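Local coordinates for gamma-glutamyltranspeptidase (PDB 5HFT), which catalyses the conversion of oxamate to oxalate in the uric acid degradation pathway, at residues Q237-A241 with L242-I246; G222-S225 with F226-G229; A65-A68 with V69-H73; A210-G213 with T214-L218; N28-T31 with H32-V36. All coordinates share one frame; numbering follows the deposited sequence.

In the fold
From the N terminus, contact 5 turns the chain between strands 28-30 and 34-37, about 44 Å, centre to centre, from contact 1. Contact 3 ends helix 56-70 and leads into the loop beyond it. Contact 4 is a turn inside helix 209-221, contact 2 links that helix to the short helix 225-228, and contact 1 ends helix 230-242. All five follow in series; none nests or crosses. Packing joins three of them: Val-69 of contact 3 lies against Leu-211 and Leu-215 of contact 4, and Leu-218 of contact 4 meets Leu-223, Ser-225 and Phe-226 of contact 2. Every contact also reaches another chain.

Contact 1. Residues Q237-A241 with L242-I246; sequences QGMAA and LGMPI
Met-239 and Met-244 pack against each other across a Schellman motif, the C-terminal cap of helix 230-242. Its two defining bonds run back into the last turn: Met-244 N gives a nearly straight bond (172°) to Met-239 O at 3.0 Å, and Gly-243 N binds Ala-240 O at 2.9 Å. Gly-243 turns the chain at positive phi (83°), where a side chain would collide with the preceding carbonyl oxygen, so glycine suits the place. The apolar pair is the one this cap usually brings together, since the same fold-back that joins the two backbones lays the second methionine beside the first. Met-239 has CG anti to its own carbonyl carbon (chi1 -61°) and runs straight on from there, while Met-244 bends at its last torsion, which turns its methyl against the Met-239 side chain: Met-244 CE reaches Met-239 CG at 3.4 Å. Flexible, unbranched thioether chains fit such a bend well. Both methionines, with Leu-242 and Ile-246, also pack on side chains of another chain, and Met-244 rests on Ala-124 of its own. Leu-242, the last helical residue, makes weak bonds through its N to Gly-238 O and Met-239 O, and its side chain rests on Pro-187. Farther along, Ile-246 approaches Met-239 with its shorter branch, CG2 lying 3.5 Å from the sulfur SD.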
loop_
_atom_site.group_PDB
_atom_site.type_symbol
_atom_site.label_atom_id
_atom_site.label_comp_id
_atom_site.label_asym_id
_atom_site.label_seq_id
_atom_site.Cartn_x
_atom_site.Cartn_y
_atom_site.Cartn_z
ATOM N N GLN A 237 8.111 -25.219 -6.567
ATOM C CA GLN A 237 9.362 -25.708 -7.122
ATOM C C GLN A 237 10.429 -24.622 -7.072
ATOM O O GLN A 237 11.534 -24.842 -6.555
ATOM C CB GLN A 237 9.122 -26.183 -8.553
ATOM C CG GLN A 237 7.946 -27.136 -8.660
ATOM C CD GLN A 237 7.786 -27.705 -10.052
ATOM O OE1 GLN A 237 8.769 -28.076 -10.701
ATOM N NE2 GLN A 237 6.545 -27.777 -10.522
ATOM N N GLY A 238 10.091 -23.425 -7.567
ATOM C CA GLY A 238 11.030 -22.317 -7.544
ATOM C C GLY A 238 11.578 -22.036 -6.161
ATOM O O GLY A 238 12.762 -21.735 -5.999
ATOM N N MET A 239 10.723 -22.101 -5.145
ATOM C CA MET A 239 11.211 -21.932 -3.782
ATOM C C MET A 239 12.164 -23.052 -3.396
ATOM O O MET A 239 13.200 -22.800 -2.765
ATOM C CB MET A 239 10.040 -21.874 -2.811
ATOM C CG MET A 239 9.104 -20.724 -3.068
ATOM S SD MET A 239 7.562 -20.892 -2.167
ATOM C CE MET A 239 6.762 -19.342 -2.579
ATOM N N ALA A 240 11.840 -24.294 -3.770
ATOM C CA ALA A 240 12.717 -25.412 -3.432
ATOM C C ALA A 240 14.079 -25.227 -4.081
ATOM O O ALA A 240 15.094 -25.090 -3.387
ATOM C CB ALA A 240 12.088 -26.743 -3.861
ATOM N N ALA A 241 14.096 -25.125 -5.415
ATOM C CA ALA A 241 15.337 -24.931 -6.160
ATOM C C ALA A 241 16.178 -23.801 -5.584
ATOM O O ALA A 241 17.409 -23.885 -5.589
ATOM C CB ALA A 241 15.022 -24.642 -7.630
ATOM N N LEU A 242 15.532 -22.775 -5.024
ATOM C CA LEU A 242 16.210 -21.580 -4.531
ATOM C C LEU A 242 16.720 -21.726 -3.105
ATOM O O LEU A 242 17.630 -20.986 -2.704
ATOM C CB LEU A 242 15.257 -20.372 -4.593
ATOM C CG LEU A 242 15.040 -19.688 -5.954
ATOM C CD1 LEU A 242 14.246 -18.418 -5.813
ATOM C CD2 LEU A 242 16.330 -19.421 -6.710
ATOM N N GLY A 243 16.158 -22.647 -2.329
ATOM C CA GLY A 243 16.470 -22.693 -0.917
ATOM C C GLY A 243 15.663 -21.725 -0.091
ATOM O O GLY A 243 16.156 -21.218 0.922
ATOM N N MET A 244 14.497 -21.459 -0.479
ATOM C CA MET A 244 13.676 -20.517 0.260
ATOM C C MET A 244 12.899 -21.247 1.358
ATOM O O MET A 244 12.371 -22.338 1.121
ATOM C CB MET A 244 12.699 -19.815 -0.679
ATOM C CG MET A 244 13.141 -18.461 -1.210
ATOM S SD MET A 244 11.696 -17.583 -1.869
ATOM C CE MET A 244 11.565 -18.361 -3.455
ATOM N N PRO A 245 12.789 -20.666 2.558
ATOM C CA PRO A 245 12.133 -21.364 3.668
ATOM C C PRO A 245 10.614 -21.388 3.580
ATOM O O PRO A 245 9.947 -21.161 4.589
ATOM C CB PRO A 245 12.607 -20.571 4.892
ATOM C CG PRO A 245 12.787 -19.203 4.381
ATOM C CD PRO A 245 13.230 -19.316 2.955
ATOM N N ILE A 246 10.052 -21.643 2.400
ATOM C CA ILE A 246 8.612 -21.609 2.177
ATOM C C ILE A 246 8.194 -22.881 1.453
ATOM O O ILE A 246 8.927 -23.384 0.596
ATOM C CB ILE A 246 8.191 -20.360 1.358
ATOM C CG1 ILE A 246 8.706 -19.083 2.004
ATOM C CG2 ILE A 246 6.658 -20.264 1.181
ATOM C CD1 ILE A 246 8.218 -17.839 1.296
#

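Contact 2. Residues G222-S225 with F226-G229; sequences GLDS and FYRG
The short helix 225-228, entered through a type I beta turn from Gly-222 to Ser-225, is clasped along one side by the salt bridge of Asp-224 with Arg-228. Asp-224 OD2 receives Arg-228 NH1 at 2.7 Å on its syn lone pair, and OD2 lies almost in the guanidinium plane; the carboxylate is turned 29° from that plane. Asp-224 reaches across because its CG is anti to its own N (chi1 -151°), while the arginine chain bends at chi2, which brings NH1 back to the carboxylate. One guanidinium face has Tyr-227 CB over its centre, and NE is held by Gln-252 O. Arg-255 adds a second, weak partner for OD2, so positive charge from two arginines would probably favour the ionised carboxylate. In the beta turn itself, Gly-222 O takes two donors, Ser-225 N at 3.0 Å and Ser-225 OG at 2.7 Å; a small hydroxyl side chain is what can fold back this closely. Gly-222 has a positive phi that glycine accepts easily. The backbone then winds into the helix: Phe-226 N binds Leu-223 O, and Asp-224 O serves both Tyr-227 N, at 2.9 Å, and Arg-228 N, at 3.0 Å. Phe-226 turns its ring toward Leu-231 and Leu-235 of helix 230-242, whereas Tyr-227 OH is bonded to Ala-128 O and Ser-132 N.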
loop_
_atom_site.group_PDB
_atom_site.type_symbol
_atom_site.label_atom_id
_atom_site.label_comp_id
_atom_site.label_asym_id
_atom_site.label_seq_id
_atom_site.Cartn_x
_atom_site.Cartn_y
_atom_site.Cartn_z
ATOM N N GLY A 222 -7.480 -18.246 -12.507
ATOM C CA GLY A 222 -8.075 -17.562 -11.371
ATOM C C GLY A 222 -7.038 -17.066 -10.372
ATOM O O GLY A 222 -5.955 -17.644 -10.212
ATOM N N LEU A 223 -7.369 -15.962 -9.691
ATOM C CA LEU A 223 -6.408 -15.338 -8.789
ATOM C C LEU A 223 -5.957 -16.293 -7.699
ATOM O O LEU A 223 -4.800 -16.252 -7.273
ATOM C CB LEU A 223 -6.976 -14.067 -8.157
ATOM C CG LEU A 223 -7.374 -12.826 -8.970
ATOM C CD1 LEU A 223 -6.398 -12.565 -10.129
ATOM C CD2 LEU A 223 -8.835 -12.891 -9.439
ATOM N N ASP A 224 -6.862 -17.124 -7.196
ATOM C CA ASP A 224 -6.468 -17.961 -6.072
ATOM C C ASP A 224 -5.516 -19.076 -6.480
ATOM O O ASP A 224 -4.874 -19.671 -5.603
ATOM C CB ASP A 224 -7.703 -18.512 -5.350
ATOM C CG ASP A 224 -7.436 -18.755 -3.877
ATOM O OD1 ASP A 224 -6.918 -17.825 -3.213
ATOM O OD2 ASP A 224 -7.742 -19.863 -3.372
ATOM N N SER A 225 -5.386 -19.361 -7.780
ATOM C CA SER A 225 -4.417 -20.364 -8.222
ATOM C C SER A 225 -3.002 -20.011 -7.798
ATOM O O SER A 225 -2.137 -20.887 -7.772
ATOM C CB SER A 225 -4.496 -20.532 -9.737
ATOM O OG SER A 225 -3.898 -19.444 -10.417
ATOM N N PHE A 226 -2.759 -18.753 -7.437
ATOM C CA PHE A 226 -1.470 -18.342 -6.891
ATOM C C PHE A 226 -1.115 -19.129 -5.637
ATOM O O PHE A 226 0.066 -19.403 -5.388
ATOM C CB PHE A 226 -1.528 -16.835 -6.622
ATOM C CG PHE A 226 -0.231 -16.200 -6.186
ATOM C CD1 PHE A 226 0.196 -16.288 -4.868
ATOM C CD2 PHE A 226 0.501 -15.424 -7.067
ATOM C CE1 PHE A 226 1.352 -15.663 -4.436
ATOM C CE2 PHE A 226 1.667 -14.803 -6.647
ATOM C CZ PHE A 226 2.087 -14.927 -5.316
ATOM N N TYR A 227 -2.114 -19.512 -4.839
ATOM C CA TYR A 227 -1.870 -20.278 -3.619
ATOM C C TYR A 227 -2.378 -21.712 -3.679
ATOM O O TYR A 227 -1.928 -22.535 -2.881
ATOM C CB TYR A 227 -2.512 -19.588 -2.405
ATOM C CG TYR A 227 -2.153 -18.127 -2.271
ATOM C CD1 TYR A 227 -2.772 -17.155 -3.064
ATOM C CD2 TYR A 227 -1.200 -17.707 -1.351
ATOM C CE1 TYR A 227 -2.444 -15.807 -2.951
ATOM C CE2 TYR A 227 -0.866 -16.358 -1.230
ATOM C CZ TYR A 227 -1.492 -15.417 -2.035
ATOM O OH TYR A 227 -1.163 -14.083 -1.921
ATOM N N ARG A 228 -3.286 -22.032 -4.616
ATOM C CA ARG A 228 -3.983 -23.315 -4.636
ATOM C C ARG A 228 -4.174 -23.887 -6.045
ATOM O O ARG A 228 -5.007 -24.783 -6.230
ATOM C CB ARG A 228 -5.357 -23.194 -3.948
ATOM C CG ARG A 228 -5.255 -23.094 -2.433
ATOM C CD ARG A 228 -6.352 -22.277 -1.762
ATOM N NE ARG A 228 -5.806 -21.717 -0.531
ATOM C CZ ARG A 228 -5.758 -20.426 -0.243
ATOM N NH1 ARG A 228 -6.283 -19.535 -1.068
ATOM N NH2 ARG A 228 -5.203 -20.036 0.891
ATOM N N GLY A 229 -3.431 -23.404 -7.037
ATOM C CA GLY A 229 -3.550 -23.890 -8.392
ATOM C C GLY A 229 -2.198 -24.156 -9.031
ATOM O O GLY A 229 -1.180 -24.305 -8.337
#

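Contact 3. Residues A65-A68 with V69-H73; sequences AAIA and VVYPH
The ring of Tyr-71 is met on a slant by Ile-67, whose terminal methyl CD1 lies 3.9 Å from Tyr-71 CD2. Elsewhere the tyrosine side chain rests on Pro-38 and Thr-169. Ile-67 gets its methyl there by carrying CG1 opposite the backbone N (chi1 -164°) and then bending at chi2 (81°), which leads CD1 along the helix toward the residue one turn on. The backbone between them is the closing turn of helix 56-70. Val-70 N binds Ala-66 O at 3.1 Å and Tyr-71 N binds Ile-67 O at 3.2 Å, whereas the bond from Val-69 N to Ala-65 O is weak. Ile-67 O also accepts Asn-75 ND2, so it has a second donor, from the loop that follows. Tyr-71 is the first residue to leave helical angles, and proline comes next, a fitting residue for a C-terminal exit: Pro-72 has no N-H, so Ala-68 O cannot receive the next helical bond from it, and Pro-72 CA lies 3.5 Å from that oxygen. All of this is buried. Small and branched apolar residues suit the surroundings: the single methyl of Ala-65 meets Ala-158 of helix 156-164, Val-69 packs on Tyr-161 of the same helix, and both Val-69 and Val-70 touch Ile-166 of strand 166-167. Pro-72 and His-73 lie against helix 170-178. His-73 hydrogen-bonds through its backbone to another chain, on which Ile-67 also packs.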
loop_
_atom_site.group_PDB
_atom_site.type_symbol
_atom_site.label_atom_id
_atom_site.label_comp_id
_atom_site.label_asym_id
_atom_site.label_seq_id
_atom_site.Cartn_x
_atom_site.Cartn_y
_atom_site.Cartn_z
ATOM N N ALA A 65 -2.493 -4.696 -10.141
ATOM C CA ALA A 65 -1.767 -5.447 -11.157
ATOM C C ALA A 65 -1.033 -4.521 -12.127
ATOM O O ALA A 65 0.064 -4.852 -12.583
ATOM C CB ALA A 65 -2.737 -6.359 -11.913
ATOM N N ALA A 66 -1.653 -3.396 -12.514
ATOM C CA ALA A 66 -0.982 -2.431 -13.387
ATOM C C ALA A 66 0.229 -1.795 -12.710
ATOM O O ALA A 66 1.322 -1.764 -13.277
ATOM C CB ALA A 66 -1.971 -1.352 -13.816
ATOM N N ILE A 67 0.052 -1.289 -11.487
ATOM C CA ILE A 67 1.139 -0.698 -10.705
ATOM C C ILE A 67 2.186 -1.734 -10.307
ATOM O O ILE A 67 3.262 -1.366 -9.814
ATOM C CB ILE A 67 0.555 0.039 -9.474
ATOM C CG1 ILE A 67 1.561 0.994 -8.846
ATOM C CG2 ILE A 67 0.077 -0.931 -8.401
ATOM C CD1 ILE A 67 1.678 2.291 -9.536
ATOM N N ALA A 68 1.884 -3.026 -10.463
ATOM C CA ALA A 68 2.893 -4.056 -10.237
ATOM C C ALA A 68 3.832 -4.161 -11.422
ATOM O O ALA A 68 5.048 -4.276 -11.256
ATOM C CB ALA A 68 2.232 -5.403 -9.970
ATOM N N VAL A 69 3.299 -4.066 -12.629
ATOM C CA VAL A 69 4.160 -4.083 -13.797
ATOM C C VAL A 69 4.989 -2.806 -13.863
ATOM O O VAL A 69 6.193 -2.857 -14.131
ATOM C CB VAL A 69 3.306 -4.261 -15.063
ATOM C CG1 VAL A 69 4.146 -4.124 -16.295
ATOM C CG2 VAL A 69 2.571 -5.599 -15.042
ATOM N N VAL A 70 4.382 -1.654 -13.546
ATOM C CA VAL A 70 4.981 -0.348 -13.850
ATOM C C VAL A 70 5.931 0.175 -12.763
ATOM O O VAL A 70 6.871 0.917 -13.085
ATOM C CB VAL A 70 3.868 0.673 -14.146
ATOM C CG1 VAL A 70 4.458 1.989 -14.619
ATOM C CG2 VAL A 70 2.937 0.134 -15.209
ATOM N N TYR A 71 5.709 -0.167 -11.484
ATOM C CA TYR A 71 6.651 0.134 -10.399
ATOM C C TYR A 71 7.189 -1.135 -9.731
ATOM O O TYR A 71 7.073 -1.287 -8.505
ATOM C CB TYR A 71 6.008 1.027 -9.341
ATOM C CG TYR A 71 6.117 2.518 -9.589
ATOM C CD1 TYR A 71 6.988 3.033 -10.549
ATOM C CD2 TYR A 71 5.354 3.410 -8.858
ATOM C CE1 TYR A 71 7.085 4.400 -10.785
ATOM C CE2 TYR A 71 5.437 4.792 -9.089
ATOM C CZ TYR A 71 6.308 5.284 -10.050
ATOM O OH TYR A 71 6.393 6.656 -10.271
ATOM N N PRO A 72 7.815 -2.048 -10.491
ATOM C CA PRO A 72 8.172 -3.362 -9.919
ATOM C C PRO A 72 9.180 -3.318 -8.778
ATOM O O PRO A 72 9.282 -4.305 -8.023
ATOM C CB PRO A 72 8.746 -4.125 -11.125
ATOM C CG PRO A 72 9.213 -3.073 -12.062
ATOM C CD PRO A 72 8.224 -1.943 -11.906
ATOM N N HIS A 73 9.923 -2.224 -8.623
ATOM C CA HIS A 73 10.973 -2.175 -7.612
ATOM C C HIS A 73 10.433 -1.816 -6.252
ATOM O O HIS A 73 11.147 -1.989 -5.259
ATOM C CB HIS A 73 12.052 -1.158 -7.984
ATOM C CG HIS A 73 11.537 0.236 -8.156
ATOM N ND1 HIS A 73 10.637 0.580 -9.139
ATOM C CD2 HIS A 73 11.815 1.377 -7.485
ATOM C CE1 HIS A 73 10.378 1.871 -9.065
ATOM N NE2 HIS A 73 11.077 2.376 -8.067
#

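Contact 4. Residues A210-G213 with T214-L218; sequences ALAG and TLRML
Ala-210 starts this turn of helix 209-221 by accepting Thr-214 N at its carbonyl oxygen, 3.2 Å away. The Thr-214 hydroxyl stays on the same side as its own N (chi1 -59°) and hydrogen-bonds to the backbone of another chain, so a small polar side chain suits this interface. Leu-211 O takes Leu-215 N at 2.9 Å, the straightest of the four bonds (168°). The two leucines cross at a slant on the buried side, with Leu-211 CG 4.2 Å from Leu-215 CD1; branched, apolar ends fill the space between this helix and helices 56-70 and 156-164. Ala-212 O continues the series, accepting Arg-216 N at 2.7 Å, and the same oxygen lies over one guanidinium face, near the rim, because the arginine chain bends back at chi3 (-77°). Arg-216 NH2 thereby passes 4.0 Å from Ala-212 CB on its way to a salt bridge with Glu-163 of helix 156-164, and the single methyl of alanine lets it pass. Gly-213 O binds Met-217 N at 2.9 Å, and Met-217 CG comes within 3.3 Å of that oxygen before the side chain heads for Pro-230 and Arg-234. Four successive i to i+4 bonds pair the carbonyls of 210-213 with the N-H groups of 214-217, while the side chains divide by neighbour: leucines to the core, arginine to an acidic partner, threonine to the other chain.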
loop_
_atom_site.group_PDB
_atom_site.type_symbol
_atom_site.label_atom_id
_atom_site.label_comp_id
_atom_site.label_asym_id
_atom_site.label_seq_id
_atom_site.Cartn_x
_atom_site.Cartn_y
_atom_site.Cartn_z
ATOM N N ALA A 210 8.348 -12.772 -18.625
ATOM C CA ALA A 210 8.030 -13.757 -17.603
ATOM C C ALA A 210 6.784 -13.353 -16.844
ATOM O O ALA A 210 5.831 -14.129 -16.760
ATOM C CB ALA A 210 9.208 -13.942 -16.637
ATOM N N LEU A 211 6.738 -12.103 -16.365
ATOM C CA LEU A 211 5.596 -11.661 -15.564
ATOM C C LEU A 211 4.291 -11.789 -16.330
ATOM O O LEU A 211 3.250 -12.054 -15.727
ATOM C CB LEU A 211 5.781 -10.221 -15.102
ATOM C CG LEU A 211 4.759 -9.812 -14.022
ATOM C CD1 LEU A 211 4.807 -10.739 -12.792
ATOM C CD2 LEU A 211 4.913 -8.358 -13.581
ATOM N N ALA A 212 4.335 -11.663 -17.656
ATOM C CA ALA A 212 3.117 -11.783 -18.447
ATOM C C ALA A 212 2.568 -13.208 -18.444
ATOM O O ALA A 212 1.348 -13.402 -18.388
ATOM C CB ALA A 212 3.364 -11.295 -19.861
ATOM N N GLY A 213 3.435 -14.218 -18.566
ATOM C CA GLY A 213 2.969 -15.589 -18.412
ATOM C C GLY A 213 2.350 -15.837 -17.046
ATOM O O GLY A 213 1.356 -16.559 -16.920
ATOM N N THR A 214 2.935 -15.251 -16.002
ATOM C CA THR A 214 2.331 -15.353 -14.680
ATOM C C THR A 214 0.945 -14.715 -14.661
ATOM O O THR A 214 -0.035 -15.340 -14.239
ATOM C CB THR A 214 3.240 -14.696 -13.647
ATOM O OG1 THR A 214 4.519 -15.346 -13.662
ATOM C CG2 THR A 214 2.619 -14.794 -12.261
ATOM N N LEU A 215 0.844 -13.465 -15.124
ATOM C CA LEU A 215 -0.447 -12.790 -15.134
ATOM C C LEU A 215 -1.434 -13.496 -16.055
ATOM O O LEU A 215 -2.634 -13.527 -15.771
ATOM C CB LEU A 215 -0.267 -11.326 -15.534
ATOM C CG LEU A 215 0.388 -10.412 -14.493
ATOM C CD1 LEU A 215 0.818 -9.084 -15.105
ATOM C CD2 LEU A 215 -0.543 -10.157 -13.326
ATOM N N ARG A 216 -0.961 -14.063 -17.162
ATOM C CA ARG A 216 -1.861 -14.831 -18.019
ATOM C C ARG A 216 -2.346 -16.102 -17.337
ATOM O O ARG A 216 -3.480 -16.532 -17.585
ATOM C CB ARG A 216 -1.196 -15.157 -19.352
ATOM C CG ARG A 216 -1.271 -14.021 -20.334
ATOM C CD ARG A 216 -0.977 -14.502 -21.723
ATOM N NE ARG A 216 0.453 -14.693 -21.853
ATOM C CZ ARG A 216 1.254 -13.853 -22.494
ATOM N NH1 ARG A 216 0.736 -12.769 -23.072
ATOM N NH2 ARG A 216 2.562 -14.104 -22.545
ATOM N N MET A 217 -1.502 -16.730 -16.502
ATOM C CA MET A 217 -1.955 -17.868 -15.701
ATOM C C MET A 217 -3.042 -17.452 -14.715
ATOM O O MET A 217 -4.062 -18.142 -14.582
ATOM C CB MET A 217 -0.783 -18.505 -14.957
ATOM C CG MET A 217 0.083 -19.418 -15.811
ATOM S SD MET A 217 1.363 -20.272 -14.852
ATOM C CE MET A 217 0.438 -21.649 -14.166
ATOM N N LEU A 218 -2.852 -16.319 -14.027
ATOM C CA LEU A 218 -3.873 -15.841 -13.095
ATOM C C LEU A 218 -5.208 -15.632 -13.792
ATOM O O LEU A 218 -6.264 -15.886 -13.203
ATOM C CB LEU A 218 -3.419 -14.550 -12.418
ATOM C CG LEU A 218 -2.270 -14.713 -11.420
ATOM C CD1 LEU A 218 -1.906 -13.395 -10.750
ATOM C CD2 LEU A 218 -2.612 -15.783 -10.383
#

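Contact 5. Residues N28-T31 with H32-V36; sequences NVST and HGMAV
Ser-30 and Met-34 point into the bend from its two arms. Ser-30 directs its hydroxyl across to the opposite backbone, where OG gives a hydrogen bond to Gly-33 O at 2.9 Å, coming from above the carbonyl plane. The torsion that makes this possible sets OG between the backbone N and carbonyl carbon (chi1 63°), aimed at the arm facing it; a short hydroxyl side chain is enough to reach the carbonyl across the bend. Met-34 comes the other way. Its CG is opposite the backbone N (chi1 178°), and two further bends curl the chain so that the methyl turns toward the first arm: CE lies beside Asn-28 O and 3.4 Å from Ser-30 OG. A long, flexible apolar chain is well suited to reach between two arms this far apart. At the apex Thr-31 and His-32 lie side by side and point the same way, with Thr-31 OG1 2.8 Å from His-32 ND1. Gly-33, with no side chain, then carries the chain into the second strand. The two arms run roughly antiparallel, 151° between their directions, but their axes approach no nearer than 8.9 Å, too wide for a directly paired beta hairpin. Both are completed from outside instead: Asn-28 and Ser-30 on strand 28-30, and Met-34, Ala-35 and Val-36 on strand 34-37, join an antiparallel ladder with a strand of another chain, so the sheet continues across the interface, and helix 40-51 follows the second strand in sequence.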
loop_
_atom_site.group_PDB
_atom_site.type_symbol
_atom_site.label_atom_id
_atom_site.label_comp_id
_atom_site.label_asym_id
_atom_site.label_seq_id
_atom_site.Cartn_x
_atom_site.Cartn_y
_atom_site.Cartn_z
ATOM N N ASN A 28 -8.148 18.034 -9.287
ATOM C CA ASN A 28 -8.981 17.453 -10.343
ATOM C C ASN A 28 -10.312 17.050 -9.737
ATOM O O ASN A 28 -10.351 16.301 -8.758
ATOM C CB ASN A 28 -8.361 16.206 -10.958
ATOM C CG ASN A 28 -7.079 16.473 -11.678
ATOM O OD1 ASN A 28 -6.215 15.597 -11.728
ATOM N ND2 ASN A 28 -6.927 17.674 -12.235
ATOM N N VAL A 29 -11.408 17.525 -10.322
ATOM C CA VAL A 29 -12.735 17.244 -9.798
ATOM C C VAL A 29 -13.553 16.545 -10.876
ATOM O O VAL A 29 -13.485 16.904 -12.055
ATOM C CB VAL A 29 -13.419 18.537 -9.302
ATOM C CG1 VAL A 29 -14.671 18.206 -8.491
ATOM C CG2 VAL A 29 -12.454 19.373 -8.476
ATOM N N SER A 30 -14.297 15.517 -10.480
ATOM C CA SER A 30 -15.132 14.775 -11.414
ATOM C C SER A 30 -16.456 14.476 -10.726
ATOM O O SER A 30 -16.674 14.852 -9.573
ATOM C CB SER A 30 -14.443 13.492 -11.905
ATOM O OG SER A 30 -14.217 12.608 -10.828
ATOM N N THR A 31 -17.335 13.770 -11.434
ATOM C CA THR A 31 -18.699 13.547 -10.988
ATOM C C THR A 31 -19.060 12.085 -10.807
ATOM O O THR A 31 -19.986 11.790 -10.043
ATOM C CB THR A 31 -19.694 14.169 -11.990
ATOM O OG1 THR A 31 -19.581 13.515 -13.265
ATOM C CG2 THR A 31 -19.456 15.687 -12.158
ATOM N N HIS A 32 -18.339 11.164 -11.440
ATOM C CA HIS A 32 -18.704 9.756 -11.427
ATOM C C HIS A 32 -17.694 8.885 -10.696
ATOM O O HIS A 32 -18.066 8.139 -9.784
ATOM C CB HIS A 32 -18.865 9.254 -12.867
ATOM C CG HIS A 32 -20.040 9.830 -13.586
ATOM N ND1 HIS A 32 -19.950 10.960 -14.368
ATOM C CD2 HIS A 32 -21.325 9.416 -13.668
ATOM C CE1 HIS A 32 -21.133 11.228 -14.887
ATOM N NE2 HIS A 32 -21.985 10.305 -14.478
ATOM N N GLY A 33 -16.416 8.960 -11.066
ATOM C CA GLY A 33 -15.408 8.118 -10.452
ATOM C C GLY A 33 -14.072 8.824 -10.421
ATOM O O GLY A 33 -13.836 9.775 -11.179
ATOM N N MET A 34 -13.175 8.311 -9.567
ATOM C CA MET A 34 -11.887 8.955 -9.311
ATOM C C MET A 34 -10.877 7.938 -8.771
ATOM O O MET A 34 -11.174 7.208 -7.814
ATOM C CB MET A 34 -12.074 10.115 -8.332
ATOM C CG MET A 34 -10.797 10.853 -7.941
ATOM S SD MET A 34 -10.100 11.839 -9.258
ATOM C CE MET A 34 -11.251 13.209 -9.304
ATOM N N ALA A 35 -9.691 7.883 -9.403
ATOM C CA ALA A 35 -8.582 7.025 -8.983
ATOM C C ALA A 35 -7.341 7.879 -8.769
ATOM O O ALA A 35 -6.991 8.689 -9.635
ATOM C CB ALA A 35 -8.277 5.935 -10.021
ATOM N N VAL A 36 -6.678 7.708 -7.629
ATOM C CA VAL A 36 -5.392 8.353 -7.375
ATOM C C VAL A 36 -4.320 7.268 -7.201
ATOM O O VAL A 36 -4.495 6.315 -6.428
ATOM C CB VAL A 36 -5.482 9.298 -6.160
ATOM C CG1 VAL A 36 -4.132 9.941 -5.839
ATOM C CG2 VAL A 36 -6.494 10.355 -6.440
#